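Local coordinates for Endonuclease/exonuclease/phosphatase domain-containing protein (Enterococcus faecalis, PDB 3L1W) that is functionally uncharacterised but belongs to the endonuclease/exonuclease/phosphatase family and may act as a nuclease, perhaps a 3'-5' RNA exonuclease, at residues D11-Y14 and W18-S21; A4-R9 and E25-L30; P125-N130 and H153-Q158. One frame throughout, in Å; residues are numbered along the deposited sequence.

Interaction 1 of 3, residues D11-Y14 and W18-S21; sequences DTEY and WQWS
Asp11 and Trp20 bring their CA atoms to 5.0 Å where the loop leaving strand 2-7 of this DNase I-like fold doubles back and the chain enters helix 20-34, Glu13 and Tyr14 already lying in a 3-10 turn. The CG of Asp11 stands anti to the backbone N (chi1 -172°), which carries OD1 over to Trp20, 3.4 Å from the CB of that residue. The same oxygen takes a weak, bent hydrogen bond from Trp20 N, also at 3.4 Å, with an N-H...O angle of 141°. A water adds a second link: it donates to Asp11 OD1 at 2.8 Å and accepts from the backbone N of Ser21. One carboxylate oxygen thus serves two successive backbone amides, those of Trp20 and Ser21, one directly and one through water, and its negative charge would probably suit the N-H groups gathered there. Asp11 OD2 is held by Asn47 ND2, and partners at both oxygens restrain the rotation of the group. Carboxylate and indole planes lie 51° apart; the two side chains cross at about a right angle, and the indole runs off toward helix 46-55, where its NE1 bonds to Asp51. Beyond CG the chain of Gln19 is extended and runs alongside that of Glu13 at the outer margin of this surface contact, both pointing the same way. Gln19 packs mainly through its methylene root, CB lying 3.4 Å from Thr12 O.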
ATOM      1  N   ASP A  11     -14.842  -0.249  19.508  1.00 18.53           N
ATOM      2  CA  ASP A  11     -14.118  -0.158  20.767  1.00 19.91           C
ATOM      3  C   ASP A  11     -14.824  -1.039  21.792  1.00 23.03           C
ATOM      4  O   ASP A  11     -15.998  -0.820  22.103  1.00 23.84           O
ATOM      5  CB  ASP A  11     -14.096   1.298  21.234  1.00 21.20           C
ATOM      6  CG  ASP A  11     -13.198   1.525  22.442  1.00 26.09           C
ATOM      7  OD1 ASP A  11     -12.396   0.632  22.784  1.00 22.26           O
ATOM      8  OD2 ASP A  11     -13.293   2.622  23.038  1.00 27.41           O
ATOM      9  N   THR A  12     -14.120  -2.049  22.293  1.00 20.98           N
ATOM     10  CA  THR A  12     -14.685  -2.943  23.297  1.00 22.32           C
ATOM     11  C   THR A  12     -13.607  -3.466  24.240  1.00 29.13           C
ATOM     12  O   THR A  12     -12.489  -3.770  23.820  1.00 28.12           O
ATOM     13  CB  THR A  12     -15.420  -4.132  22.648  1.00 26.07           C
ATOM     14  OG1 THR A  12     -15.860  -5.034  23.668  1.00 28.93           O
ATOM     15  CG2 THR A  12     -14.507  -4.881  21.680  1.00 25.82           C
ATOM     16  N   GLU A  13     -13.943  -3.578  25.518  1.00 31.27           N
ATOM     17  CA  GLU A  13     -12.969  -4.046  26.495  1.00 31.36           C
ATOM     18  C   GLU A  13     -12.664  -5.523  26.298  1.00 27.50           C
ATOM     19  O   GLU A  13     -11.679  -6.035  26.821  1.00 30.15           O
ATOM     20  CB  GLU A  13     -13.431  -3.744  27.922  1.00 41.55           C
ATOM     21  CG  GLU A  13     -13.350  -2.266  28.263  1.00 47.68           C
ATOM     22  CD  GLU A  13     -13.730  -1.968  29.693  1.00 64.05           C
ATOM     23  OE1 GLU A  13     -14.105  -2.912  30.422  1.00 71.88           O
ATOM     24  OE2 GLU A  13     -13.655  -0.785  30.090  1.00 69.20           O
ATOM     25  N   TYR A  14     -13.502  -6.205  25.524  1.00 29.62           N
ATOM     26  CA  TYR A  14     -13.238  -7.600  25.193  1.00 33.18           C
ATOM     27  C   TYR A  14     -11.884  -7.762  24.496  1.00 33.36           C
ATOM     28  O   TYR A  14     -11.253  -8.810  24.599  1.00 35.46           O
ATOM     29  CB  TYR A  14     -14.363  -8.182  24.334  1.00 38.58           C
ATOM     30  CG  TYR A  14     -15.708  -8.227  25.041  1.00 51.16           C
ATOM     31  CD1 TYR A  14     -15.864  -8.914  26.242  1.00 51.77           C
ATOM     32  CD2 TYR A  14     -16.821  -7.590  24.501  1.00 53.23           C
ATOM     33  CE1 TYR A  14     -17.091  -8.960  26.889  1.00 53.13           C
ATOM     34  CE2 TYR A  14     -18.051  -7.631  25.137  1.00 56.77           C
ATOM     35  CZ  TYR A  14     -18.181  -8.317  26.330  1.00 56.96           C
ATOM     36  OH  TYR A  14     -19.404  -8.351  26.961  1.00 52.65           O
ATOM     37  N   TRP A  18      -5.729  -4.791  23.145  1.00 22.53           N
ATOM     38  CA  TRP A  18      -5.841  -4.422  21.736  1.00 22.36           C
ATOM     39  C   TRP A  18      -7.194  -3.755  21.483  1.00 22.87           C
ATOM     40  O   TRP A  18      -7.733  -3.810  20.380  1.00 18.74           O
ATOM     41  CB  TRP A  18      -5.622  -5.647  20.829  1.00 25.41           C
ATOM     42  CG  TRP A  18      -5.102  -5.346  19.430  1.00 22.89           C
ATOM     43  CD1 TRP A  18      -5.568  -5.874  18.256  1.00 18.03           C
ATOM     44  CD2 TRP A  18      -4.028  -4.456  19.068  1.00 23.58           C
ATOM     45  NE1 TRP A  18      -4.850  -5.371  17.188  1.00 21.21           N
ATOM     46  CE2 TRP A  18      -3.902  -4.500  17.662  1.00 23.23           C
ATOM     47  CE3 TRP A  18      -3.161  -3.629  19.794  1.00 25.99           C
ATOM     48  CZ2 TRP A  18      -2.951  -3.742  16.970  1.00 22.50           C
ATOM     49  CZ3 TRP A  18      -2.217  -2.881  19.104  1.00 25.52           C
ATOM     50  CH2 TRP A  18      -2.123  -2.943  17.709  1.00 22.47           C
ATOM     51  N   GLN A  19      -7.744  -3.117  22.513  1.00 20.56           N
ATOM     52  CA  GLN A  19      -8.919  -2.276  22.295  1.00 26.69           C
ATOM     53  C   GLN A  19      -8.531  -0.989  21.557  1.00 21.68           C
ATOM     54  O   GLN A  19      -7.352  -0.714  21.337  1.00 21.19           O
ATOM     55  CB  GLN A  19      -9.630  -1.958  23.607  1.00 29.07           C
ATOM     56  CG  GLN A  19      -8.806  -1.181  24.594  1.00 29.86           C
ATOM     57  CD  GLN A  19      -9.509  -1.062  25.937  1.00 40.15           C
ATOM     58  OE1 GLN A  19      -9.557  -2.018  26.711  1.00 40.99           O
ATOM     59  NE2 GLN A  19     -10.068   0.112  26.213  1.00 40.85           N
ATOM     60  N   TRP A  20      -9.531  -0.213  21.165  1.00 22.48           N
ATOM     61  CA  TRP A  20      -9.308   0.930  20.283  1.00 20.00           C
ATOM     62  C   TRP A  20      -8.151   1.838  20.712  1.00 18.07           C
ATOM     63  O   TRP A  20      -7.358   2.275  19.876  1.00 20.16           O
ATOM     64  CB  TRP A  20     -10.595   1.743  20.131  1.00 20.94           C
ATOM     65  CG  TRP A  20     -10.463   2.983  19.270  1.00 19.94           C
ATOM     66  CD1 TRP A  20     -10.470   4.275  19.702  1.00 22.52           C
ATOM     67  CD2 TRP A  20     -10.327   3.040  17.835  1.00 19.67           C
ATOM     68  NE1 TRP A  20     -10.338   5.135  18.634  1.00 18.72           N
ATOM     69  CE2 TRP A  20     -10.241   4.403  17.483  1.00 18.51           C
ATOM     70  CE3 TRP A  20     -10.243   2.076  16.826  1.00 16.46           C
ATOM     71  CZ2 TRP A  20     -10.107   4.825  16.159  1.00 19.57           C
ATOM     72  CZ3 TRP A  20     -10.110   2.495  15.512  1.00 18.03           C
ATOM     73  CH2 TRP A  20     -10.037   3.857  15.190  1.00 16.07           C
ATOM     74  N   SER A  21      -8.058   2.144  21.999  1.00 22.30           N
ATOM     75  CA  SER A  21      -7.011   3.054  22.452  1.00 27.63           C
ATOM     76  C   SER A  21      -5.630   2.620  21.948  1.00 26.14           C
ATOM     77  O   SER A  21      -4.798   3.451  21.602  1.00 27.35           O
ATOM     78  CB  SER A  21      -7.009   3.170  23.981  1.00 29.33           C
ATOM     79  OG  SER A  21      -6.670   1.933  24.576  1.00 36.67           O
TER
HETATM   80  O   HOH W   1     -10.141   1.946  23.918  1.00 24.11           O

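Interaction 2 of 3, residues A4-R9 and E25-L30; sequences ATYNVR and EAVCQL
Tyr6 and Leu30 reach toward each other from opposite directions, one from strand 2-7 and the other from helix 20-34, with Val27 one turn earlier on the helix. These elements belong to a beta-alpha-beta unit completed by strand 38-44; Val27 and Leu30 of the helix pack on Tyr6 of the strand and Val8 just after it, all four buried. With CG anti to the backbone N (chi1 -167°), the tyrosine ring extends toward the helix. Its outer end does the touching: OH lies 3.8 Å from Leu30 CD1, and CE2 is 4.1 Å from Val27 CG1. Both aliphatic partners approach the ring at a slant. On one face of the ring sits Val8 CG1, 3.7 Å above the plane and displaced toward the rim. This methyl also meets Val27 CG1 at 3.8 Å, the two valines crossing nearly at right angles. Val27 CG1 is therefore shared by Tyr6 and Val8, while its CG2 turns to the phenol oxygen. At the end of the strand an Asx turn spans Val8: Asn7 OD1 accepts from Arg9 N at 3.0 Å, in the carbonyl plane. Asn7 ND2 bonds to Glu43 and Asp166, consistent with the metal-dependent active site of DNase I-like enzymes. Leu30 also packs on Tyr193 of the second subunit. Between 4-9 and 25-30 the contact is wholly apolar, but Arg23, one turn before Val27, bonds the carbonyls of Val8 and Arg9, so an apolar core lies beside a polar tie.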
ATOM      1  N   ALA A   4     -12.424   2.984  -0.711  1.00 12.93           N
ATOM      2  CA  ALA A   4     -12.168   1.844   0.173  1.00 11.90           C
ATOM      3  C   ALA A   4     -13.290   1.669   1.181  1.00 15.37           C
ATOM      4  O   ALA A   4     -14.089   2.579   1.411  1.00 15.47           O
ATOM      5  CB  ALA A   4     -10.848   2.040   0.910  1.00 14.30           C
ATOM      6  N   THR A   5     -13.337   0.488   1.780  1.00 14.37           N
ATOM      7  CA  THR A   5     -14.204   0.246   2.918  1.00 15.21           C
ATOM      8  C   THR A   5     -13.358  -0.430   3.998  1.00 17.18           C
ATOM      9  O   THR A   5     -12.472  -1.229   3.701  1.00 14.73           O
ATOM     10  CB  THR A   5     -15.449  -0.591   2.535  1.00 12.90           C
ATOM     11  OG1 THR A   5     -16.238  -0.856   3.705  1.00 14.13           O
ATOM     12  CG2 THR A   5     -15.050  -1.918   1.885  1.00 16.74           C
ATOM     13  N   TYR A   6     -13.617  -0.094   5.256  1.00 12.09           N
ATOM     14  CA  TYR A   6     -12.784  -0.603   6.344  1.00 11.97           C
ATOM     15  C   TYR A   6     -13.621  -0.691   7.609  1.00 13.58           C
ATOM     16  O   TYR A   6     -14.084   0.331   8.140  1.00 13.78           O
ATOM     17  CB  TYR A   6     -11.604   0.354   6.548  1.00 13.05           C
ATOM     18  CG  TYR A   6     -10.456  -0.132   7.419  1.00 12.77           C
ATOM     19  CD1 TYR A   6     -10.290  -1.482   7.732  1.00 13.66           C
ATOM     20  CD2 TYR A   6      -9.514   0.775   7.907  1.00 14.69           C
ATOM     21  CE1 TYR A   6      -9.216  -1.908   8.509  1.00 14.34           C
ATOM     22  CE2 TYR A   6      -8.447   0.359   8.676  1.00 13.83           C
ATOM     23  CZ  TYR A   6      -8.299  -0.976   8.981  1.00 13.69           C
ATOM     24  OH  TYR A   6      -7.224  -1.361   9.764  1.00 15.31           O
ATOM     25  N   ASN A   7     -13.847  -1.916   8.067  1.00 13.12           N
ATOM     26  CA  ASN A   7     -14.462  -2.145   9.357  1.00 12.29           C
ATOM     27  C   ASN A   7     -13.334  -2.089  10.371  1.00 15.64           C
ATOM     28  O   ASN A   7     -12.451  -2.960  10.369  1.00 15.23           O
ATOM     29  CB  ASN A   7     -15.158  -3.512   9.371  1.00 15.66           C
ATOM     30  CG  ASN A   7     -15.816  -3.826  10.704  1.00 14.99           C
ATOM     31  OD1 ASN A   7     -15.304  -3.475  11.763  1.00 14.76           O
ATOM     32  ND2 ASN A   7     -16.957  -4.500  10.655  1.00 16.08           N
ATOM     33  N   VAL A   8     -13.356  -1.055  11.221  1.00 14.33           N
ATOM     34  CA  VAL A   8     -12.209  -0.769  12.082  1.00 14.66           C
ATOM     35  C   VAL A   8     -12.275  -1.403  13.456  1.00 15.79           C
ATOM     36  O   VAL A   8     -11.383  -1.163  14.277  1.00 17.04           O
ATOM     37  CB  VAL A   8     -11.942   0.757  12.213  1.00 14.57           C
ATOM     38  CG1 VAL A   8     -11.646   1.365  10.841  1.00 14.63           C
ATOM     39  CG2 VAL A   8     -13.110   1.466  12.915  1.00 15.74           C
ATOM     40  N   ARG A   9     -13.309  -2.225  13.680  1.00 14.53           N
ATOM     41  CA  ARG A   9     -13.558  -2.928  14.953  1.00 16.91           C
ATOM     42  C   ARG A   9     -14.006  -2.005  16.090  1.00 20.09           C
ATOM     43  O   ARG A   9     -13.273  -1.107  16.528  1.00 17.38           O
ATOM     44  CB  ARG A   9     -12.354  -3.791  15.366  1.00 15.20           C
ATOM     45  CG  ARG A   9     -12.457  -4.410  16.769  1.00 16.24           C
ATOM     46  CD  ARG A   9     -13.522  -5.495  16.883  1.00 16.43           C
ATOM     47  NE  ARG A   9     -13.350  -6.220  18.148  1.00 19.35           N
ATOM     48  CZ  ARG A   9     -14.135  -7.203  18.570  1.00 22.64           C
ATOM     49  NH1 ARG A   9     -15.165  -7.595  17.834  1.00 26.51           N
ATOM     50  NH2 ARG A   9     -13.883  -7.800  19.738  1.00 22.28           N
ATOM     51  N   GLU A  25      -3.867   4.764  16.557  1.00 18.41           N
ATOM     52  CA  GLU A  25      -2.798   5.362  15.754  1.00 20.56           C
ATOM     53  C   GLU A  25      -2.556   4.551  14.485  1.00 20.11           C
ATOM     54  O   GLU A  25      -2.438   5.108  13.392  1.00 19.31           O
ATOM     55  CB  GLU A  25      -1.502   5.497  16.566  1.00 25.55           C
ATOM     56  CG  GLU A  25      -1.593   6.504  17.698  1.00 47.07           C
ATOM     57  CD  GLU A  25      -0.735   7.736  17.457  1.00 63.43           C
ATOM     58  OE1 GLU A  25       0.496   7.658  17.673  1.00 63.59           O
ATOM     59  OE2 GLU A  25      -1.295   8.782  17.059  1.00 67.51           O
ATOM     60  N   ALA A  26      -2.501   3.230  14.627  1.00 15.72           N
ATOM     61  CA  ALA A  26      -2.241   2.358  13.493  1.00 14.99           C
ATOM     62  C   ALA A  26      -3.369   2.437  12.472  1.00 16.24           C
ATOM     63  O   ALA A  26      -3.123   2.492  11.269  1.00 17.68           O
ATOM     64  CB  ALA A  26      -2.031   0.919  13.958  1.00 18.50           C
ATOM     65  N   VAL A  27      -4.613   2.433  12.949  1.00 15.42           N
ATOM     66  CA  VAL A  27      -5.750   2.550  12.045  1.00 14.76           C
ATOM     67  C   VAL A  27      -5.744   3.895  11.313  1.00 14.02           C
ATOM     68  O   VAL A  27      -5.916   3.954  10.097  1.00 14.31           O
ATOM     69  CB  VAL A  27      -7.090   2.350  12.800  1.00 13.36           C
ATOM     70  CG1 VAL A  27      -8.285   2.783  11.936  1.00 15.66           C
ATOM     71  CG2 VAL A  27      -7.224   0.906  13.243  1.00 16.25           C
ATOM     72  N   CYS A  28      -5.546   4.978  12.055  1.00 14.36           N
ATOM     73  CA  CYS A  28      -5.582   6.300  11.439  1.00 13.27           C
ATOM     74  C   CYS A  28      -4.404   6.538  10.492  1.00 12.68           C
ATOM     75  O   CYS A  28      -4.552   7.186   9.453  1.00 14.55           O
ATOM     76  CB  CYS A  28      -5.648   7.389  12.507  1.00 16.56           C
ATOM     77  SG  CYS A  28      -7.236   7.413  13.383  1.00 18.81           S
ATOM     78  N   GLN A  29      -3.232   6.021  10.848  1.00 16.16           N
ATOM     79  CA  GLN A  29      -2.065   6.164   9.982  1.00 16.31           C
ATOM     80  C   GLN A  29      -2.238   5.364   8.699  1.00 16.08           C
ATOM     81  O   GLN A  29      -1.783   5.778   7.634  1.00 15.24           O
ATOM     82  CB  GLN A  29      -0.792   5.742  10.722  1.00 16.03           C
ATOM     83  CG  GLN A  29      -0.349   6.784  11.735  1.00 21.87           C
ATOM     84  CD  GLN A  29       0.669   6.244  12.699  1.00 33.46           C
ATOM     85  OE1 GLN A  29       1.200   5.152  12.503  1.00 41.43           O
ATOM     86  NE2 GLN A  29       0.943   6.998  13.762  1.00 34.17           N
ATOM     87  N   LEU A  30      -2.899   4.216   8.796  1.00 13.27           N
ATOM     88  CA  LEU A  30      -3.165   3.418   7.608  1.00 10.77           C
ATOM     89  C   LEU A  30      -4.041   4.214   6.653  1.00 13.67           C
ATOM     90  O   LEU A  30      -3.746   4.316   5.461  1.00 15.34           O
ATOM     91  CB  LEU A  30      -3.830   2.092   7.996  1.00 11.64           C
ATOM     92  CG  LEU A  30      -4.122   1.066   6.890  1.00 14.96           C
ATOM     93  CD1 LEU A  30      -4.316  -0.311   7.513  1.00 17.23           C
ATOM     94  CD2 LEU A  30      -5.349   1.435   6.044  1.00 14.91           C
TER

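Interaction 3 of 3, residues P125-N130 and H153-Q158; sequences PFLVIN and HDKIAQ. With SO4 (sulfate ion), chain J.
Leu127 of strand 126-132 meets Lys155 and Ile156 of the short helix 153-158, which packs on one side of that strand in the six-stranded sheet, one of the two sheets of this DNase I-like fold. Strand and helix axes approach to 8.4 Å with their N-to-C directions 131° apart, so the helix runs aslant and roughly against the strand. Ile156 can be followed outward from the helix. Its CB carries CG1 anti to the carbonyl carbon (chi1 -68°), sending that branch to the strand. CG1 then lies between two side chains, 3.9 Å from Leu127 CD2 and 4.0 Å from Ile129 CD1. At the tip, Ile156 CD1 meets Ile129 CD1 at 3.9 Å, the two isoleucines crossing at about a right angle. Leu127 inserts the same CD2 methyl between Ile156 and Lys155, touching the latter at its CB, 3.7 Å away. From that CB the lysine chain leads off from the strand and bends at its last torsion, so it is the CB of the lysine that meets Leu127; its side chain also touches Trp114 of strand 111-119. All the links between the two segments are apolar. On the helix side, Lys220 NZ bonds to Ile156 O and Ile156 also packs on Phe183. On the strand side, Leu127 is backbone hydrogen-bonded to Leu162 of strand 161-164 and to Pro160 just before it. At the exposed start of the helix a sulfate, probably from the crystallisation liquor, is held by His153 and by Lys182 NZ. It sits at the edge of the imidazole, its sulfur in the ring plane; His153 NE2 donates to sulfate O2 at 3.0 Å with an N-H...O angle of 158°, and more weakly to O1.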
ATOM      1  N   PRO A 125     -23.106  13.530 -10.381  1.00 33.09           N
ATOM      2  CA  PRO A 125     -22.998  12.984  -9.026  1.00 32.37           C
ATOM      3  C   PRO A 125     -22.941  11.463  -9.034  1.00 29.46           C
ATOM      4  O   PRO A 125     -23.331  10.822 -10.014  1.00 27.29           O
ATOM      5  CB  PRO A 125     -24.311  13.425  -8.364  1.00 37.80           C
ATOM      6  CG  PRO A 125     -24.912  14.440  -9.272  1.00 39.31           C
ATOM      7  CD  PRO A 125     -24.440  14.089 -10.640  1.00 39.77           C
ATOM      8  N   PHE A 126     -22.451  10.895  -7.939  1.00 20.06           N
ATOM      9  CA  PHE A 126     -22.561   9.459  -7.711  1.00 20.80           C
ATOM     10  C   PHE A 126     -22.981   9.187  -6.272  1.00 21.50           C
ATOM     11  O   PHE A 126     -22.770  10.019  -5.379  1.00 22.22           O
ATOM     12  CB  PHE A 126     -21.257   8.731  -8.046  1.00 20.55           C
ATOM     13  CG  PHE A 126     -20.092   9.127  -7.179  1.00 17.44           C
ATOM     14  CD1 PHE A 126     -19.339  10.255  -7.480  1.00 23.51           C
ATOM     15  CD2 PHE A 126     -19.740   8.369  -6.073  1.00 19.39           C
ATOM     16  CE1 PHE A 126     -18.258  10.620  -6.689  1.00 24.51           C
ATOM     17  CE2 PHE A 126     -18.661   8.720  -5.274  1.00 18.87           C
ATOM     18  CZ  PHE A 126     -17.917   9.855  -5.581  1.00 19.99           C
ATOM     19  N   LEU A 127     -23.578   8.021  -6.058  1.00 17.39           N
ATOM     20  CA  LEU A 127     -24.085   7.639  -4.746  1.00 16.33           C
ATOM     21  C   LEU A 127     -23.147   6.663  -4.044  1.00 18.79           C
ATOM     22  O   LEU A 127     -22.683   5.691  -4.651  1.00 19.35           O
ATOM     23  CB  LEU A 127     -25.472   7.000  -4.902  1.00 17.77           C
ATOM     24  CG  LEU A 127     -26.137   6.466  -3.638  1.00 17.63           C
ATOM     25  CD1 LEU A 127     -26.421   7.590  -2.658  1.00 19.63           C
ATOM     26  CD2 LEU A 127     -27.431   5.742  -4.006  1.00 18.68           C
ATOM     27  N   VAL A 128     -22.860   6.931  -2.768  1.00 15.42           N
ATOM     28  CA  VAL A 128     -22.115   5.981  -1.926  1.00 14.68           C
ATOM     29  C   VAL A 128     -23.023   5.488  -0.799  1.00 17.57           C
ATOM     30  O   VAL A 128     -23.645   6.293  -0.108  1.00 17.24           O
ATOM     31  CB  VAL A 128     -20.880   6.636  -1.310  1.00 14.39           C
ATOM     32  CG1 VAL A 128     -20.179   5.664  -0.346  1.00 16.83           C
ATOM     33  CG2 VAL A 128     -19.919   7.105  -2.400  1.00 18.31           C
ATOM     34  N   ILE A 129     -23.104   4.169  -0.618  1.00 15.77           N
ATOM     35  CA  ILE A 129     -23.920   3.583   0.444  1.00 14.75           C
ATOM     36  C   ILE A 129     -23.018   2.732   1.330  1.00 14.25           C
ATOM     37  O   ILE A 129     -22.412   1.781   0.860  1.00 15.95           O
ATOM     38  CB  ILE A 129     -25.035   2.673  -0.120  1.00 16.71           C
ATOM     39  CG1 ILE A 129     -25.897   3.426  -1.148  1.00 17.67           C
ATOM     40  CG2 ILE A 129     -25.898   2.129   1.012  1.00 16.84           C
ATOM     41  CD1 ILE A 129     -26.871   2.521  -1.919  1.00 18.75           C
ATOM     42  N   ASN A 130     -22.934   3.095   2.606  1.00 13.63           N
ATOM     43  CA  ASN A 130     -22.110   2.392   3.589  1.00 13.54           C
ATOM     44  C   ASN A 130     -22.943   1.287   4.224  1.00 15.43           C
ATOM     45  O   ASN A 130     -23.923   1.566   4.916  1.00 16.10           O
ATOM     46  CB  ASN A 130     -21.627   3.375   4.657  1.00 14.72           C
ATOM     47  CG  ASN A 130     -20.599   2.766   5.598  1.00 16.81           C
ATOM     48  OD1 ASN A 130     -20.511   1.549   5.731  1.00 16.94           O
ATOM     49  ND2 ASN A 130     -19.828   3.621   6.265  1.00 17.59           N
ATOM     50  N   HIS A 153     -34.112   3.244  -3.620  1.00 24.06           N
ATOM     51  CA  HIS A 153     -34.367   2.744  -4.972  1.00 25.59           C
ATOM     52  C   HIS A 153     -34.222   3.837  -6.032  1.00 24.96           C
ATOM     53  O   HIS A 153     -33.547   3.641  -7.042  1.00 26.82           O
ATOM     54  CB  HIS A 153     -35.756   2.106  -5.064  1.00 24.21           C
ATOM     55  CG  HIS A 153     -36.023   1.428  -6.371  1.00 31.97           C
ATOM     56  ND1 HIS A 153     -36.410   2.117  -7.501  1.00 38.18           N
ATOM     57  CD2 HIS A 153     -35.976   0.122  -6.726  1.00 35.98           C
ATOM     58  CE1 HIS A 153     -36.576   1.267  -8.497  1.00 36.49           C
ATOM     59  NE2 HIS A 153     -36.324   0.050  -8.053  1.00 35.82           N
ATOM     60  N   ASP A 154     -34.847   4.987  -5.794  1.00 23.48           N
ATOM     61  CA  ASP A 154     -34.801   6.092  -6.748  1.00 27.97           C
ATOM     62  C   ASP A 154     -33.385   6.612  -7.016  1.00 27.95           C
ATOM     63  O   ASP A 154     -33.017   6.877  -8.168  1.00 27.65           O
ATOM     64  CB  ASP A 154     -35.701   7.241  -6.281  1.00 33.19           C
ATOM     65  CG  ASP A 154     -35.268   7.822  -4.935  1.00 45.57           C
ATOM     66  OD1 ASP A 154     -34.621   7.104  -4.136  1.00 44.21           O
ATOM     67  OD2 ASP A 154     -35.582   9.004  -4.678  1.00 50.83           O
ATOM     68  N   LYS A 155     -32.596   6.768  -5.955  1.00 23.42           N
ATOM     69  CA  LYS A 155     -31.235   7.273  -6.089  1.00 22.61           C
ATOM     70  C   LYS A 155     -30.338   6.280  -6.806  1.00 22.13           C
ATOM     71  O   LYS A 155     -29.523   6.656  -7.652  1.00 24.94           O
ATOM     72  CB  LYS A 155     -30.626   7.563  -4.716  1.00 23.47           C
ATOM     73  CG  LYS A 155     -31.222   8.734  -3.969  1.00 31.16           C
ATOM     74  CD  LYS A 155     -30.352   9.077  -2.760  1.00 25.41           C
ATOM     75  CE  LYS A 155     -31.153   9.759  -1.675  1.00 31.12           C
ATOM     76  NZ  LYS A 155     -31.770  11.026  -2.155  1.00 26.24           N
ATOM     77  N   ILE A 156     -30.465   5.009  -6.441  1.00 21.74           N
ATOM     78  CA  ILE A 156     -29.690   3.959  -7.093  1.00 20.04           C
ATOM     79  C   ILE A 156     -29.988   3.888  -8.590  1.00 20.50           C
ATOM     80  O   ILE A 156     -29.089   3.702  -9.406  1.00 24.67           O
ATOM     81  CB  ILE A 156     -29.957   2.592  -6.444  1.00 22.89           C
ATOM     82  CG1 ILE A 156     -29.377   2.568  -5.030  1.00 21.10           C
ATOM     83  CG2 ILE A 156     -29.322   1.488  -7.248  1.00 22.60           C
ATOM     84  CD1 ILE A 156     -29.862   1.379  -4.215  1.00 23.54           C
ATOM     85  N   ALA A 157     -31.251   4.051  -8.951  1.00 22.68           N
ATOM     86  CA  ALA A 157     -31.643   4.005 -10.350  1.00 24.95           C
ATOM     87  C   ALA A 157     -31.075   5.189 -11.126  1.00 28.85           C
ATOM     88  O   ALA A 157     -30.755   5.073 -12.309  1.00 31.93           O
ATOM     89  CB  ALA A 157     -33.164   3.973 -10.461  1.00 25.06           C
ATOM     90  N   GLN A 158     -30.945   6.321 -10.448  1.00 22.67           N
ATOM     91  CA  GLN A 158     -30.581   7.579 -11.090  1.00 28.33           C
ATOM     92  C   GLN A 158     -29.068   7.777 -11.234  1.00 28.39           C
ATOM     93  O   GLN A 158     -28.604   8.374 -12.208  1.00 27.09           O
ATOM     94  CB  GLN A 158     -31.192   8.745 -10.301  1.00 29.58           C
ATOM     95  CG  GLN A 158     -30.990  10.119 -10.928  1.00 42.54           C
ATOM     96  CD  GLN A 158     -31.755  11.204 -10.183  1.00 53.10           C
ATOM     97  OE1 GLN A 158     -31.641  12.394 -10.494  1.00 56.01           O
ATOM     98  NE2 GLN A 158     -32.541  10.793  -9.189  1.00 46.64           N
TER
HETATM   99  S   SO4 J 261     -36.649  -3.168  -9.490  0.50 54.87           S
HETATM  100  O1  SO4 J 261     -36.361  -3.028  -8.066  0.50 50.46           O
HETATM  101  O2  SO4 J 261     -36.180  -1.989 -10.213  0.50 45.36           O
HETATM  102  O3  SO4 J 261     -35.979  -4.361 -10.000  0.50 56.86           O
HETATM  103  O4  SO4 J 261     -38.089  -3.312  -9.687  0.50 58.16           O

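In the fold
Interactions 1 and 2 share helix 20-34 and lie with their centres 14 Å apart. Along the chain, interaction 1 is nested inside the loop that interaction 2 closes, and the two touch where Trp20 CH2 meets Val27 CG1 at 3.8 Å: the residues around Trp20 join the preceding loop, while Val27 and Leu30 pack on strand 2-7 and the residue that follows it. Interaction 3 comes later in the sequence, its centre about 25 Å from that of interaction 2 and 34 Å from that of interaction 1, across the chain's centre. Interactions 2 and 3 thus pack one helix on each sheet of a DNase I-like domain, seven-stranded and six-stranded respectively; interaction 1 joins the preceding loop to helix 20-34.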